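Local coordinates for protein 7beta-hydroxysteroid dehydrogenase (Collinsella aerofaciens ATCC 25986, PDB 5GT9) that catalyses the NADPH-dependent reduction of the 7-oxo group of 7-oxolithocholate to give ursodeoxycholate, a bile-acid conversion that probably takes place in the human colon, at residues B[14-19]-B[43-48]; B[36-41]-B[61-66]; B[184-189]-B[231-236]. One frame throughout, in Å; residues are numbered along the deposited sequence.

Contact 1 of 3, residues B[14-19]-B[43-48]; sequences LGATEG and EKLNVL. With NAP (NADP nicotinamide-adenine-dinucleotide phosphate), chain D.
T17 and E18 meet K44 where the glycine-rich loop of the Rossmann fold, between strand 10-14 and helix 19-30, lies against helix 42-56. T17 turns its two branches to different partners. Its methyl CG2 stands anti to the backbone N (OG1 at chi1 -47°) and rests on the stem of K44, 3.6 Å from K44 CB. T17 OG1 donates a hydrogen bond to the cofactor, 2.7 Å from O1X of the 2'-phosphate. The same hydroxyl is touched by a leucine methyl, with L45 CD2 3.4 Å from T17 OG1. K44 passes T17 at about a right angle. Bends at chi2 and chi4 bring its amine to E18, with K44 NZ 2.9 Å from E18 OE2. This is a salt bridge, but as a hydrogen bond it is weak. The E18 chain is extended at chi2, which carries the carboxylate out to K44; its OE1 forms a salt bridge with R41. The carboxylate thus bridges K44 and R41, and R41 in turn holds the 2'-phosphate. A glutamine in place of E18 would probably leave K44 and R41 without their shared negative charge and so hold R41 less firmly beside the cofactor. G15 packs directly against the adenosine ribose, its CA 3.1 Å from O4B. A16 CB touches L45 CD2 at 4.0 Å. L48 reaches the loop backbone, its CD2 lying 3.5 Å from A16 O.

Contact 2 of 3, residues B[36-41]-B[61-66]; sequences VMVGRR and KVVRAD. With NAP (NADP nicotinamide-adenine-dinucleotide phosphate), chain D.
R40 lies along the 65-66 backbone and D66, and its side chain ends at the cofactor. R40 CB sits 3.3 Å from O2X of NADP and also near R64 NH2. R40 CG, beside the backbone N, comes 3.4 Å from A65 O. CD packs against the D66 carboxylate carbon and the adenine. The chain then bends at chi3 (-58°), which swings the guanidinium to the 2'-phosphate. R40 NE donates to O2X of NADP at 2.9 Å, an almost straight bond. NH2 donates to O3X, and adenine N7A lies over one face of the group. NH1 bonds a water that donates to D66 OD2. The backbone N of R40 also binds O2X, so this oxygen is gripped twice by one residue. These contacts sit at the C-terminal ends of parallel strands, 34-39 and 60-64, joined through helix 42-56 in a right-handed beta-alpha-beta crossover of the Rossmann fold. Backbone bonds run from M37 N to K61 O, V63 N to M37 O, G39 N to V63 O and A65 N to G39 O. V36 and V38 pack on V63 on one face of the sheet; M37 CE meets V62 CG2 on the other. R41 NE reaches O1X at 2.8 Å. D66 OD1 accepts from adenine N6A and also bonds S68. R64 NE donates to R40 O at 2.9 Å, in the carbonyl plane and on a lone pair.

Contact 3 of 3, residues B[184-189]-B[231-236]; sequences ITLGTT and VIAGQR. With NAP (NADP nicotinamide-adenine-dinucleotide phosphate), chain D.
The last two strands of the parallel Rossmann sheet, 179-186 and 230-232, pair here, and the loop that follows the first of them reaches the nicotinamide end of the cofactor. T185 is bonded to both sides of I232. Its N donates to V231 O at 2.8 Å, in the carbonyl plane, and its O accepts from A233 N at 3.0 Å. The side chain of T185 shares the face of the sheet with I232, where T185 CB packs on I232 CG1. A water donates to V231 O.

On the other face the contact between the strands is made by apolar side chains. I184 sends CG1 anti to the backbone N (chi1 -171°), which carries CD1 across to the neighbouring strand. There I184 CD1 meets V231 CG1 at 3.8 Å and A233 CB at 3.9 Å. The side chains of I184 and V231 also rest on helix 214-224. L186 divides its two methyls between protein and cofactor. CD2 touches A233 CB at 3.7 Å, while CD1 faces the nicotinamide ribose, 3.6 Å from O4D. CB of L186 packs on the nicotinamide ring itself. A233 CB is thus touched by both I184 CD1 and L186 CD2.

Beyond the strand end, G187 O comes close to C4N, the carbon of NADP that exchanges the hydride. R236, at the start of helix 235-247, forms a salt bridge with E18 of the second subunit, so this end of the pairing reaches the dimer interface. Most of this helix lies in the C-terminal region that activity requires. T189 holds the carboxamide: its N donates to O7N at 2.9 Å, and N7N returns a weak bond to T189 O. T189 OG1 is tied back to G187 O at 2.7 Å.

All three contacts touch one NADP. Contacts 1 and 2 are neighbours, their centres about 7 Å apart, and share the adenosine end. They interlock along the chain: helix 42-56 of contact 1 is the connection between the strands of contact 2. G15 N lies 2.8 Å from V38 O, a probable hydrogen bond, and the R41 salt bridge also joins the two. Contact 3 serves the nicotinamide end. Its centre is about 22 Å from that of contact 1 and about 25 Å from that of contact 2. Y156, the inferred proton acceptor, and K160 also hydrogen-bond the cofactor. The side chain of S143, the inferred transition-state stabiliser, is about 5 Å from that of T185.

Contact 1 of 3, residues B[14-19]-B[43-48]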
# COMPACT_ATOMS: atom_id res chain seq x y z
N LEU B 14 6.59 -14.28 -20.22
CA LEU B 14 6.39 -13.17 -21.16
C LEU B 14 6.73 -11.87 -20.39
O LEU B 14 5.90 -11.30 -19.68
CB LEU B 14 5.00 -13.18 -21.73
CG LEU B 14 4.75 -14.43 -22.58
CD1 LEU B 14 3.29 -14.70 -22.69
CD2 LEU B 14 5.37 -14.29 -23.96
N GLY B 15 7.97 -11.45 -20.54
CA GLY B 15 8.55 -10.25 -19.88
C GLY B 15 9.44 -10.73 -18.81
O GLY B 15 9.08 -10.73 -17.63
N ALA B 16 10.64 -11.16 -19.21
CA ALA B 16 11.39 -12.06 -18.35
C ALA B 16 12.64 -11.50 -17.74
O ALA B 16 13.27 -12.17 -16.88
CB ALA B 16 11.72 -13.29 -19.16
N THR B 17 13.06 -10.30 -18.16
CA THR B 17 14.48 -9.92 -18.04
C THR B 17 14.92 -9.65 -16.62
O THR B 17 15.99 -10.03 -16.21
CB THR B 17 14.79 -8.71 -18.94
OG1 THR B 17 14.22 -8.96 -20.25
CG2 THR B 17 16.33 -8.49 -19.08
N GLU B 18 14.05 -8.98 -15.86
CA GLU B 18 14.39 -8.49 -14.55
C GLU B 18 13.13 -8.60 -13.71
O GLU B 18 12.07 -9.08 -14.16
CB GLU B 18 14.84 -7.01 -14.57
CG GLU B 18 16.30 -6.79 -14.97
CD GLU B 18 16.75 -5.31 -14.97
OE1 GLU B 18 16.03 -4.41 -15.47
OE2 GLU B 18 17.88 -5.04 -14.48
N GLY B 19 13.31 -8.29 -12.43
CA GLY B 19 12.19 -8.08 -11.52
C GLY B 19 11.31 -9.33 -11.35
O GLY B 19 11.84 -10.39 -11.05
N GLU B 43 20.58 -9.30 -24.96
CA GLU B 43 21.85 -9.60 -24.29
C GLU B 43 21.64 -9.93 -22.82
O GLU B 43 22.11 -10.94 -22.33
CB GLU B 43 22.84 -8.44 -24.39
CG GLU B 43 24.24 -8.88 -24.04
CD GLU B 43 25.00 -7.87 -23.18
OE1 GLU B 43 25.98 -7.30 -23.70
OE2 GLU B 43 24.62 -7.66 -22.00
N LYS B 44 20.86 -9.09 -22.13
CA LYS B 44 20.58 -9.33 -20.74
C LYS B 44 19.85 -10.68 -20.55
O LYS B 44 20.11 -11.40 -19.58
CB LYS B 44 19.75 -8.15 -20.23
CG LYS B 44 19.93 -7.81 -18.80
CD LYS B 44 19.87 -6.30 -18.61
CE LYS B 44 20.00 -5.94 -17.14
NZ LYS B 44 19.30 -6.91 -16.26
N LEU B 45 18.94 -11.02 -21.44
CA LEU B 45 18.23 -12.30 -21.36
C LEU B 45 19.22 -13.47 -21.50
O LEU B 45 19.08 -14.51 -20.85
CB LEU B 45 17.14 -12.38 -22.45
CG LEU B 45 15.87 -11.52 -22.13
CD1 LEU B 45 15.06 -11.20 -23.35
CD2 LEU B 45 15.01 -12.14 -21.06
N ASN B 46 20.14 -13.36 -22.46
CA ASN B 46 21.20 -14.37 -22.63
C ASN B 46 22.02 -14.57 -21.37
O ASN B 46 22.39 -15.72 -21.03
CB ASN B 46 22.13 -13.97 -23.79
CG ASN B 46 21.50 -14.23 -25.13
OD1 ASN B 46 20.68 -15.11 -25.26
ND2 ASN B 46 21.91 -13.47 -26.14
N VAL B 47 22.35 -13.49 -20.67
CA VAL B 47 23.12 -13.61 -19.44
C VAL B 47 22.31 -14.34 -18.37
O VAL B 47 22.77 -15.30 -17.78
CB VAL B 47 23.60 -12.24 -18.91
CG1 VAL B 47 24.24 -12.40 -17.55
CG2 VAL B 47 24.57 -11.58 -19.87
N LEU B 48 21.06 -13.90 -18.15
CA LEU B 48 20.13 -14.61 -17.30
C LEU B 48 19.95 -16.07 -17.66
O LEU B 48 19.94 -16.93 -16.78
CB LEU B 48 18.75 -13.92 -17.32
CG LEU B 48 17.71 -14.55 -16.40
CD1 LEU B 48 18.19 -14.60 -14.98
CD2 LEU B 48 16.43 -13.71 -16.50
PA NAP D . 9.47 -6.15 -14.17
O1A NAP D . 9.15 -7.15 -13.09
O2A NAP D . 10.91 -5.77 -14.35
O5B NAP D . 8.98 -6.73 -15.59
C5B NAP D . 9.62 -7.87 -16.12
C4B NAP D . 10.17 -7.60 -17.52
O4B NAP D . 9.18 -7.53 -18.52
C3B NAP D . 10.93 -6.30 -17.60
O3B NAP D . 12.18 -6.43 -16.96
C2B NAP D . 10.96 -6.05 -19.08
O2B NAP D . 12.29 -6.36 -19.57
C1B NAP D . 9.82 -6.93 -19.61
N9A NAP D . 9.02 -6.09 -20.46
C8A NAP D . 8.47 -4.85 -20.17
N7A NAP D . 7.86 -4.37 -21.25
C5A NAP D . 7.99 -5.25 -22.24
C6A NAP D . 7.65 -5.29 -23.63
N6A NAP D . 6.91 -4.28 -24.23
N1A NAP D . 7.95 -6.41 -24.28
C2A NAP D . 8.65 -7.44 -23.73
N3A NAP D . 9.02 -7.45 -22.47
C4A NAP D . 8.73 -6.39 -21.70
O3 NAP D . 8.58 -4.81 -14.28
PN NAP D . 7.46 -4.19 -13.32
O1N NAP D . 7.16 -2.78 -13.86
O2N NAP D . 7.93 -4.41 -11.90
O5D NAP D . 6.16 -5.03 -13.73
C5D NAP D . 6.10 -6.45 -13.51
C4D NAP D . 4.63 -6.80 -13.25
O4D NAP D . 4.32 -6.52 -11.88
C3D NAP D . 3.64 -6.02 -14.09
O3D NAP D . 2.62 -6.87 -14.58
C2D NAP D . 3.10 -4.97 -13.16
O2D NAP D . 1.82 -4.46 -13.50
C1D NAP D . 3.17 -5.68 -11.80
N1N NAP D . 3.28 -4.69 -10.70
C2N NAP D . 4.51 -4.29 -10.30
C3N NAP D . 4.64 -3.34 -9.31
C7N NAP D . 5.96 -2.88 -8.80
O7N NAP D . 5.92 -2.24 -7.78
N7N NAP D . 7.14 -3.27 -9.38
C4N NAP D . 3.49 -2.85 -8.70
C5N NAP D . 2.25 -3.32 -9.07
C6N NAP D . 2.16 -4.23 -10.13
P2B NAP D . 12.80 -5.80 -21.03
O1X NAP D . 14.16 -6.46 -21.29
O2X NAP D . 11.85 -6.13 -22.08
O3X NAP D . 13.03 -4.32 -20.78

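Contact 2 of 3, residues B[36-41]-B[61-66]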
# COMPACT_ATOMS: atom_id res chain seq x y z
N VAL B 36 11.36 -20.69 -21.60
CA VAL B 36 11.37 -19.72 -22.69
C VAL B 36 11.23 -18.34 -22.09
O VAL B 36 10.25 -18.06 -21.38
CB VAL B 36 10.24 -19.97 -23.70
CG1 VAL B 36 10.41 -19.02 -24.88
CG2 VAL B 36 10.18 -21.42 -24.13
N MET B 37 12.23 -17.52 -22.28
CA MET B 37 12.33 -16.22 -21.68
C MET B 37 12.19 -15.18 -22.78
O MET B 37 13.03 -15.11 -23.67
CB MET B 37 13.68 -16.08 -20.96
CG MET B 37 14.01 -17.24 -20.03
SD MET B 37 15.77 -17.50 -19.64
CE MET B 37 16.41 -15.92 -20.03
N VAL B 38 11.17 -14.34 -22.69
CA VAL B 38 10.85 -13.34 -23.66
C VAL B 38 10.93 -11.93 -23.06
O VAL B 38 10.40 -11.64 -21.97
CB VAL B 38 9.45 -13.52 -24.21
CG1 VAL B 38 9.18 -12.53 -25.33
CG2 VAL B 38 9.19 -14.96 -24.62
N GLY B 39 11.61 -11.05 -23.80
CA GLY B 39 11.83 -9.68 -23.41
C GLY B 39 12.52 -8.90 -24.50
O GLY B 39 12.81 -9.42 -25.56
N ARG B 40 12.66 -7.60 -24.25
CA ARG B 40 13.30 -6.74 -25.23
C ARG B 40 14.84 -6.74 -25.17
O ARG B 40 15.46 -6.53 -26.22
CB ARG B 40 12.77 -5.31 -25.09
CG ARG B 40 11.30 -5.16 -25.39
CD ARG B 40 10.73 -3.84 -24.87
NE ARG B 40 10.93 -3.69 -23.43
CZ ARG B 40 10.61 -2.63 -22.69
NH1 ARG B 40 10.05 -1.56 -23.23
NH2 ARG B 40 10.87 -2.63 -21.40
N ARG B 41 15.44 -6.87 -23.97
CA ARG B 41 16.91 -6.81 -23.83
C ARG B 41 17.58 -8.14 -24.05
O ARG B 41 17.88 -8.83 -23.09
CB ARG B 41 17.32 -6.20 -22.48
CG ARG B 41 16.94 -4.73 -22.38
CD ARG B 41 17.11 -4.20 -20.95
NE ARG B 41 16.07 -4.78 -20.12
CZ ARG B 41 15.90 -4.56 -18.83
NH1 ARG B 41 14.91 -5.17 -18.19
NH2 ARG B 41 16.69 -3.72 -18.17
N LYS B 61 15.42 -21.00 -23.71
CA LYS B 61 15.34 -20.43 -25.02
C LYS B 61 15.03 -18.93 -24.89
O LYS B 61 14.03 -18.53 -24.22
CB LYS B 61 14.32 -21.18 -25.87
CG LYS B 61 14.21 -20.61 -27.28
CD LYS B 61 13.37 -21.47 -28.20
CE LYS B 61 13.77 -21.17 -29.64
NZ LYS B 61 12.72 -21.51 -30.64
N VAL B 62 15.89 -18.11 -25.46
CA VAL B 62 15.69 -16.66 -25.42
C VAL B 62 14.97 -16.20 -26.66
O VAL B 62 15.34 -16.57 -27.82
CB VAL B 62 17.04 -15.89 -25.29
CG1 VAL B 62 16.85 -14.37 -25.45
CG2 VAL B 62 17.74 -16.20 -23.99
N VAL B 63 13.93 -15.36 -26.47
CA VAL B 63 13.15 -14.79 -27.56
C VAL B 63 13.05 -13.27 -27.37
O VAL B 63 12.64 -12.79 -26.31
CB VAL B 63 11.74 -15.36 -27.61
CG1 VAL B 63 10.93 -14.74 -28.77
CG2 VAL B 63 11.77 -16.87 -27.71
N ARG B 64 13.55 -12.51 -28.36
CA ARG B 64 13.45 -11.06 -28.32
C ARG B 64 12.15 -10.62 -28.95
O ARG B 64 11.82 -10.91 -30.14
CB ARG B 64 14.63 -10.43 -29.11
CG ARG B 64 14.95 -9.02 -28.73
CD ARG B 64 14.05 -7.99 -29.39
NE ARG B 64 14.27 -6.64 -28.86
CZ ARG B 64 13.61 -5.53 -29.26
NH1 ARG B 64 12.70 -5.58 -30.22
NH2 ARG B 64 13.89 -4.35 -28.69
N ALA B 65 11.32 -9.94 -28.15
CA ALA B 65 10.08 -9.43 -28.69
C ALA B 65 9.67 -8.20 -27.85
O ALA B 65 10.04 -8.07 -26.67
CB ALA B 65 9.01 -10.52 -28.64
N ASP B 66 8.89 -7.31 -28.47
CA ASP B 66 8.42 -6.11 -27.80
C ASP B 66 6.90 -6.11 -27.89
O ASP B 66 6.26 -5.98 -28.97
CB ASP B 66 9.01 -4.86 -28.51
CG ASP B 66 8.55 -3.55 -27.90
OD1 ASP B 66 7.54 -3.52 -27.14
OD2 ASP B 66 9.25 -2.52 -28.16
PA NAP D . 9.47 -6.15 -14.17
O1A NAP D . 9.15 -7.15 -13.09
O2A NAP D . 10.91 -5.77 -14.35
O5B NAP D . 8.98 -6.73 -15.59
C5B NAP D . 9.62 -7.87 -16.12
C4B NAP D . 10.17 -7.60 -17.52
O4B NAP D . 9.18 -7.53 -18.52
C3B NAP D . 10.93 -6.30 -17.60
O3B NAP D . 12.18 -6.43 -16.96
C2B NAP D . 10.96 -6.05 -19.08
O2B NAP D . 12.29 -6.36 -19.57
C1B NAP D . 9.82 -6.93 -19.61
N9A NAP D . 9.02 -6.09 -20.46
C8A NAP D . 8.47 -4.85 -20.17
N7A NAP D . 7.86 -4.37 -21.25
C5A NAP D . 7.99 -5.25 -22.24
C6A NAP D . 7.65 -5.29 -23.63
N6A NAP D . 6.91 -4.28 -24.23
N1A NAP D . 7.95 -6.41 -24.28
C2A NAP D . 8.65 -7.44 -23.73
N3A NAP D . 9.02 -7.45 -22.47
C4A NAP D . 8.73 -6.39 -21.70
O3 NAP D . 8.58 -4.81 -14.28
PN NAP D . 7.46 -4.19 -13.32
O1N NAP D . 7.16 -2.78 -13.86
O2N NAP D . 7.93 -4.41 -11.90
O5D NAP D . 6.16 -5.03 -13.73
C5D NAP D . 6.10 -6.45 -13.51
C4D NAP D . 4.63 -6.80 -13.25
O4D NAP D . 4.32 -6.52 -11.88
C3D NAP D . 3.64 -6.02 -14.09
O3D NAP D . 2.62 -6.87 -14.58
C2D NAP D . 3.10 -4.97 -13.16
O2D NAP D . 1.82 -4.46 -13.50
C1D NAP D . 3.17 -5.68 -11.80
N1N NAP D . 3.28 -4.69 -10.70
C2N NAP D . 4.51 -4.29 -10.30
C3N NAP D . 4.64 -3.34 -9.31
C7N NAP D . 5.96 -2.88 -8.80
O7N NAP D . 5.92 -2.24 -7.78
N7N NAP D . 7.14 -3.27 -9.38
C4N NAP D . 3.49 -2.85 -8.70
C5N NAP D . 2.25 -3.32 -9.07
C6N NAP D . 2.16 -4.23 -10.13
P2B NAP D . 12.80 -5.80 -21.03
O1X NAP D . 14.16 -6.46 -21.29
O2X NAP D . 11.85 -6.13 -22.08
O3X NAP D . 13.03 -4.32 -20.78
O HOH W 1 9.41 -0.88 -26.14

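Contact 3 of 3, residues B[184-189]-B[231-236]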
# COMPACT_ATOMS: atom_id res chain seq x y z
N ILE B 184 -2.37 -13.24 -10.02
CA ILE B 184 -1.80 -12.67 -8.77
C ILE B 184 -1.59 -11.18 -8.98
O ILE B 184 -0.99 -10.74 -10.00
CB ILE B 184 -0.48 -13.37 -8.34
CG1 ILE B 184 -0.11 -12.83 -6.91
CG2 ILE B 184 0.61 -13.17 -9.35
CD1 ILE B 184 0.53 -13.83 -6.00
N THR B 185 -2.18 -10.41 -8.05
CA THR B 185 -2.29 -8.95 -8.14
C THR B 185 -1.22 -8.38 -7.20
O THR B 185 -1.24 -8.68 -6.01
CB THR B 185 -3.68 -8.50 -7.71
OG1 THR B 185 -4.63 -8.97 -8.69
CG2 THR B 185 -3.76 -7.00 -7.61
N LEU B 186 -0.22 -7.71 -7.78
CA LEU B 186 0.84 -7.11 -7.01
C LEU B 186 0.57 -5.67 -6.58
O LEU B 186 -0.07 -4.91 -7.28
CB LEU B 186 2.14 -7.15 -7.84
CG LEU B 186 2.61 -8.51 -8.34
CD1 LEU B 186 4.05 -8.46 -8.83
CD2 LEU B 186 2.39 -9.65 -7.42
N GLY B 187 1.10 -5.33 -5.41
CA GLY B 187 1.34 -3.97 -5.05
C GLY B 187 2.80 -3.67 -5.25
O GLY B 187 3.51 -4.33 -6.01
N THR B 188 3.27 -2.67 -4.50
CA THR B 188 4.68 -2.29 -4.59
C THR B 188 5.64 -3.44 -4.35
O THR B 188 5.66 -4.06 -3.29
CB THR B 188 4.96 -1.16 -3.55
OG1 THR B 188 3.97 -0.16 -3.74
CG2 THR B 188 6.29 -0.53 -3.81
N THR B 189 6.53 -3.61 -5.33
CA THR B 189 7.40 -4.76 -5.41
C THR B 189 8.79 -4.29 -5.86
O THR B 189 8.87 -3.40 -6.71
CB THR B 189 6.86 -5.74 -6.47
OG1 THR B 189 5.52 -6.10 -6.09
CG2 THR B 189 7.70 -7.02 -6.51
N VAL B 231 -5.59 -13.90 -6.34
CA VAL B 231 -4.78 -13.74 -5.14
C VAL B 231 -4.18 -12.35 -5.20
O VAL B 231 -3.77 -11.90 -6.28
CB VAL B 231 -3.63 -14.75 -5.17
CG1 VAL B 231 -2.66 -14.55 -4.00
CG2 VAL B 231 -4.21 -16.15 -5.08
N ILE B 232 -4.12 -11.70 -4.05
CA ILE B 232 -3.42 -10.40 -3.88
C ILE B 232 -2.18 -10.71 -3.06
O ILE B 232 -2.27 -11.24 -1.94
CB ILE B 232 -4.32 -9.38 -3.17
CG1 ILE B 232 -5.57 -9.08 -4.02
CG2 ILE B 232 -3.57 -8.10 -2.91
CD1 ILE B 232 -6.72 -8.43 -3.27
N ALA B 233 -0.99 -10.41 -3.61
CA ALA B 233 0.25 -10.81 -3.00
C ALA B 233 0.48 -10.00 -1.72
O ALA B 233 0.45 -8.77 -1.75
CB ALA B 233 1.42 -10.61 -3.96
N GLY B 234 0.73 -10.74 -0.66
CA GLY B 234 1.11 -10.16 0.65
C GLY B 234 -0.12 -9.83 1.48
O GLY B 234 -1.09 -9.27 0.99
N GLN B 235 -0.06 -10.16 2.76
CA GLN B 235 -1.23 -9.94 3.61
C GLN B 235 -1.64 -8.52 3.71
O GLN B 235 -2.83 -8.17 3.83
CB GLN B 235 -0.93 -10.49 5.01
CG GLN B 235 -2.19 -10.67 5.85
CD GLN B 235 -3.23 -11.68 5.30
OE1 GLN B 235 -2.90 -12.79 4.84
NE2 GLN B 235 -4.52 -11.32 5.42
N ARG B 236 -0.67 -7.63 3.76
CA ARG B 236 -0.96 -6.25 3.91
C ARG B 236 -1.74 -5.67 2.73
O ARG B 236 -2.68 -4.92 2.91
CB ARG B 236 0.36 -5.57 4.06
CG ARG B 236 0.39 -4.15 3.75
CD ARG B 236 1.63 -3.67 4.44
NE ARG B 236 1.36 -2.48 5.18
CZ ARG B 236 2.29 -1.79 5.80
NH1 ARG B 236 1.94 -0.70 6.43
NH2 ARG B 236 3.55 -2.20 5.78
PA NAP D . 9.47 -6.15 -14.17
O1A NAP D . 9.15 -7.15 -13.09
O2A NAP D . 10.91 -5.77 -14.35
O5B NAP D . 8.98 -6.73 -15.59
C5B NAP D . 9.62 -7.87 -16.12
C4B NAP D . 10.17 -7.60 -17.52
O4B NAP D . 9.18 -7.53 -18.52
C3B NAP D . 10.93 -6.30 -17.60
O3B NAP D . 12.18 -6.43 -16.96
C2B NAP D . 10.96 -6.05 -19.08
O2B NAP D . 12.29 -6.36 -19.57
C1B NAP D . 9.82 -6.93 -19.61
N9A NAP D . 9.02 -6.09 -20.46
C8A NAP D . 8.47 -4.85 -20.17
N7A NAP D . 7.86 -4.37 -21.25
C5A NAP D . 7.99 -5.25 -22.24
C6A NAP D . 7.65 -5.29 -23.63
N6A NAP D . 6.91 -4.28 -24.23
N1A NAP D . 7.95 -6.41 -24.28
C2A NAP D . 8.65 -7.44 -23.73
N3A NAP D . 9.02 -7.45 -22.47
C4A NAP D . 8.73 -6.39 -21.70
O3 NAP D . 8.58 -4.81 -14.28
PN NAP D . 7.46 -4.19 -13.32
O1N NAP D . 7.16 -2.78 -13.86
O2N NAP D . 7.93 -4.41 -11.90
O5D NAP D . 6.16 -5.03 -13.73
C5D NAP D . 6.10 -6.45 -13.51
C4D NAP D . 4.63 -6.80 -13.25
O4D NAP D . 4.32 -6.52 -11.88
C3D NAP D . 3.64 -6.02 -14.09
O3D NAP D . 2.62 -6.87 -14.58
C2D NAP D . 3.10 -4.97 -13.16
O2D NAP D . 1.82 -4.46 -13.50
C1D NAP D . 3.17 -5.68 -11.80
N1N NAP D . 3.28 -4.69 -10.70
C2N NAP D . 4.51 -4.29 -10.30
C3N NAP D . 4.64 -3.34 -9.31
C7N NAP D . 5.96 -2.88 -8.80
O7N NAP D . 5.92 -2.24 -7.78
N7N NAP D . 7.14 -3.27 -9.38
C4N NAP D . 3.49 -2.85 -8.70
C5N NAP D . 2.25 -3.32 -9.07
C6N NAP D . 2.16 -4.23 -10.13
P2B NAP D . 12.80 -5.80 -21.03
O1X NAP D . 14.16 -6.46 -21.29
O2X NAP D . 11.85 -6.13 -22.08
O3X NAP D . 13.03 -4.32 -20.78
O HOH W 2 -5.92 -10.88 -7.91